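Blr3880 protein (Bradyrhizobium japonicum, PDB 2OOD) probably catalyses the zinc-dependent hydrolytic deamination of guanine to xanthine and ammonia in purine degradation. Local coordinates at residues A[377-380]-A[381-385]. Residues are numbered along the deposited sequence; the frame is centred on the assembly and turned at random.
Sequences GFWS and VTLGG
Trp379 and Gly384 meet ring to backbone: CA of Gly384 stands 3.3 Å from the centroid of the six-membered ring of Trp379 and 10° off its normal, a CH-pi contact over the face. CG anti to the backbone N (chi1 170°) carries the indole along the chain to the start of helix 383-388, against Gly384. Leu383 packs beside the CD1 and NE1 side of the indole, its CB 3.8 Å from CD1 of Trp379, the two side chains crossing at a slant. With an alanine here instead of the tryptophan, Gly384 CA and the Leu383 side chain would probably lose the aromatic surface they pack against.

Val381 lays CG2 3.9 Å from CD1 of Phe378, the two side chains running side by side, and the same CG2 is 3.5 Å from Phe378 O. Val381 N makes a weak bond to Gly377 O. That Phe378 O also takes the hydroxyl OG1 of Thr382 at 2.8 Å, in the carbonyl plane. Trp379 O accepts Gly384 N at 2.6 Å and Thr382 N at 3.2 Å, from opposite faces of the carbonyl plane. By taking N-H donors three and five residues ahead, it bridges two helices across a tight helix-to-helix turn of this amidohydrolase-family protein.

All nine residues are buried where helix 374-380 ends, with Ser380 OG bonded back to Arg376 O, and helix 383-388 begins. Phe15 of strand 11-15 meets the Trp379 ring edge-to-face, and Phe378 packs on Leu441 and Met445 of helix 434-447. Strand 70-81 adds a backbone hydrogen bond between Ile76 and Val381, and its Phe75 touches Val381 and Thr382.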
ATOM      1  N   GLY A 377       5.736 -13.449   7.289  1.00 32.00           N
ATOM      2  CA  GLY A 377       4.498 -12.718   7.099  1.00 32.95           C
ATOM      3  C   GLY A 377       3.251 -13.561   7.258  1.00 34.03           C
ATOM      4  O   GLY A 377       2.305 -13.161   7.931  1.00 34.74           O
ATOM      5  N   PHE A 378       3.243 -14.732   6.636  1.00 35.02           N
ATOM      6  CA  PHE A 378       2.094 -15.615   6.719  1.00 35.28           C
ATOM      7  C   PHE A 378       1.963 -16.377   8.021  1.00 35.75           C
ATOM      8  O   PHE A 378       0.882 -16.862   8.348  1.00 36.10           O
ATOM      9  CB  PHE A 378       2.083 -16.552   5.525  1.00 32.98           C
ATOM     10  CG  PHE A 378       1.412 -15.953   4.344  1.00 33.35           C
ATOM     11  CD1 PHE A 378       0.029 -15.791   4.338  1.00 32.04           C
ATOM     12  CD2 PHE A 378       2.151 -15.459   3.274  1.00 32.67           C
ATOM     13  CE1 PHE A 378      -0.607 -15.149   3.290  1.00 30.69           C
ATOM     14  CE2 PHE A 378       1.517 -14.811   2.217  1.00 31.44           C
ATOM     15  CZ  PHE A 378       0.137 -14.655   2.231  1.00 30.89           C
ATOM     16  N   TRP A 379       3.060 -16.490   8.758  1.00 35.62           N
ATOM     17  CA  TRP A 379       3.023 -17.143  10.048  1.00 35.73           C
ATOM     18  C   TRP A 379       2.371 -16.115  10.974  1.00 36.28           C
ATOM     19  O   TRP A 379       1.562 -16.457  11.828  1.00 37.89           O
ATOM     20  CB  TRP A 379       4.440 -17.453  10.533  1.00 35.95           C
ATOM     21  CG  TRP A 379       4.495 -17.912  11.979  1.00 36.09           C
ATOM     22  CD1 TRP A 379       4.265 -19.172  12.448  1.00 35.77           C
ATOM     23  CD2 TRP A 379       4.771 -17.101  13.132  1.00 35.81           C
ATOM     24  NE1 TRP A 379       4.380 -19.198  13.817  1.00 35.80           N
ATOM     25  CE2 TRP A 379       4.690 -17.940  14.261  1.00 35.57           C
ATOM     26  CE3 TRP A 379       5.077 -15.750  13.317  1.00 34.53           C
ATOM     27  CZ2 TRP A 379       4.907 -17.468  15.557  1.00 35.00           C
ATOM     28  CZ3 TRP A 379       5.291 -15.281  14.609  1.00 34.74           C
ATOM     29  CH2 TRP A 379       5.205 -16.138  15.709  1.00 35.28           C
ATOM     30  N   SER A 380       2.716 -14.843  10.776  1.00 36.04           N
ATOM     31  CA  SER A 380       2.179 -13.747  11.585  1.00 35.59           C
ATOM     32  C   SER A 380       0.679 -13.526  11.473  1.00 35.28           C
ATOM     33  O   SER A 380       0.053 -13.094  12.432  1.00 36.15           O
ATOM     34  CB  SER A 380       2.890 -12.434  11.248  1.00 34.90           C
ATOM     35  OG  SER A 380       4.200 -12.410  11.780  1.00 34.94           O
ATOM     36  N   VAL A 381       0.098 -13.803  10.310  1.00 35.23           N
ATOM     37  CA  VAL A 381      -1.338 -13.616  10.140  1.00 34.93           C
ATOM     38  C   VAL A 381      -2.119 -14.902  10.427  1.00 35.04           C
ATOM     39  O   VAL A 381      -3.336 -14.949  10.250  1.00 34.35           O
ATOM     40  CB  VAL A 381      -1.681 -13.107   8.721  1.00 33.82           C
ATOM     41  CG1 VAL A 381      -1.009 -11.769   8.478  1.00 32.77           C
ATOM     42  CG2 VAL A 381      -1.240 -14.119   7.684  1.00 34.55           C
ATOM     43  N   THR A 382      -1.412 -15.943  10.868  1.00 34.61           N
ATOM     44  CA  THR A 382      -2.049 -17.211  11.204  1.00 33.28           C
ATOM     45  C   THR A 382      -1.540 -17.747  12.536  1.00 33.19           C
ATOM     46  O   THR A 382      -1.883 -17.200  13.578  1.00 33.27           O
ATOM     47  CB  THR A 382      -1.844 -18.284  10.110  1.00 32.58           C
ATOM     48  OG1 THR A 382      -0.458 -18.629  10.022  1.00 32.40           O
ATOM     49  CG2 THR A 382      -2.343 -17.770   8.758  1.00 31.56           C
ATOM     50  N   LEU A 383      -0.717 -18.794  12.518  1.00 33.60           N
ATOM     51  CA  LEU A 383      -0.220 -19.382  13.766  1.00 34.41           C
ATOM     52  C   LEU A 383       0.351 -18.359  14.752  1.00 36.08           C
ATOM     53  O   LEU A 383       0.067 -18.411  15.957  1.00 34.90           O
ATOM     54  CB  LEU A 383       0.828 -20.459  13.474  1.00 34.00           C
ATOM     55  CG  LEU A 383       1.307 -21.247  14.702  1.00 34.71           C
ATOM     56  CD1 LEU A 383       0.120 -21.885  15.412  1.00 33.87           C
ATOM     57  CD2 LEU A 383       2.297 -22.308  14.271  1.00 33.70           C
ATOM     58  N   GLY A 384       1.151 -17.429  14.234  1.00 36.42           N
ATOM     59  CA  GLY A 384       1.741 -16.404  15.076  1.00 35.53           C
ATOM     60  C   GLY A 384       0.689 -15.511  15.696  1.00 35.36           C
ATOM     61  O   GLY A 384       0.766 -15.165  16.868  1.00 35.80           O
ATOM     62  N   GLY A 385      -0.302 -15.134  14.901  1.00 35.15           N
ATOM     63  CA  GLY A 385      -1.359 -14.287  15.412  1.00 34.83           C
ATOM     64  C   GLY A 385      -2.198 -15.024  16.430  1.00 34.97           C
ATOM     65  O   GLY A 385      -2.712 -14.417  17.367  1.00 34.24           O
TER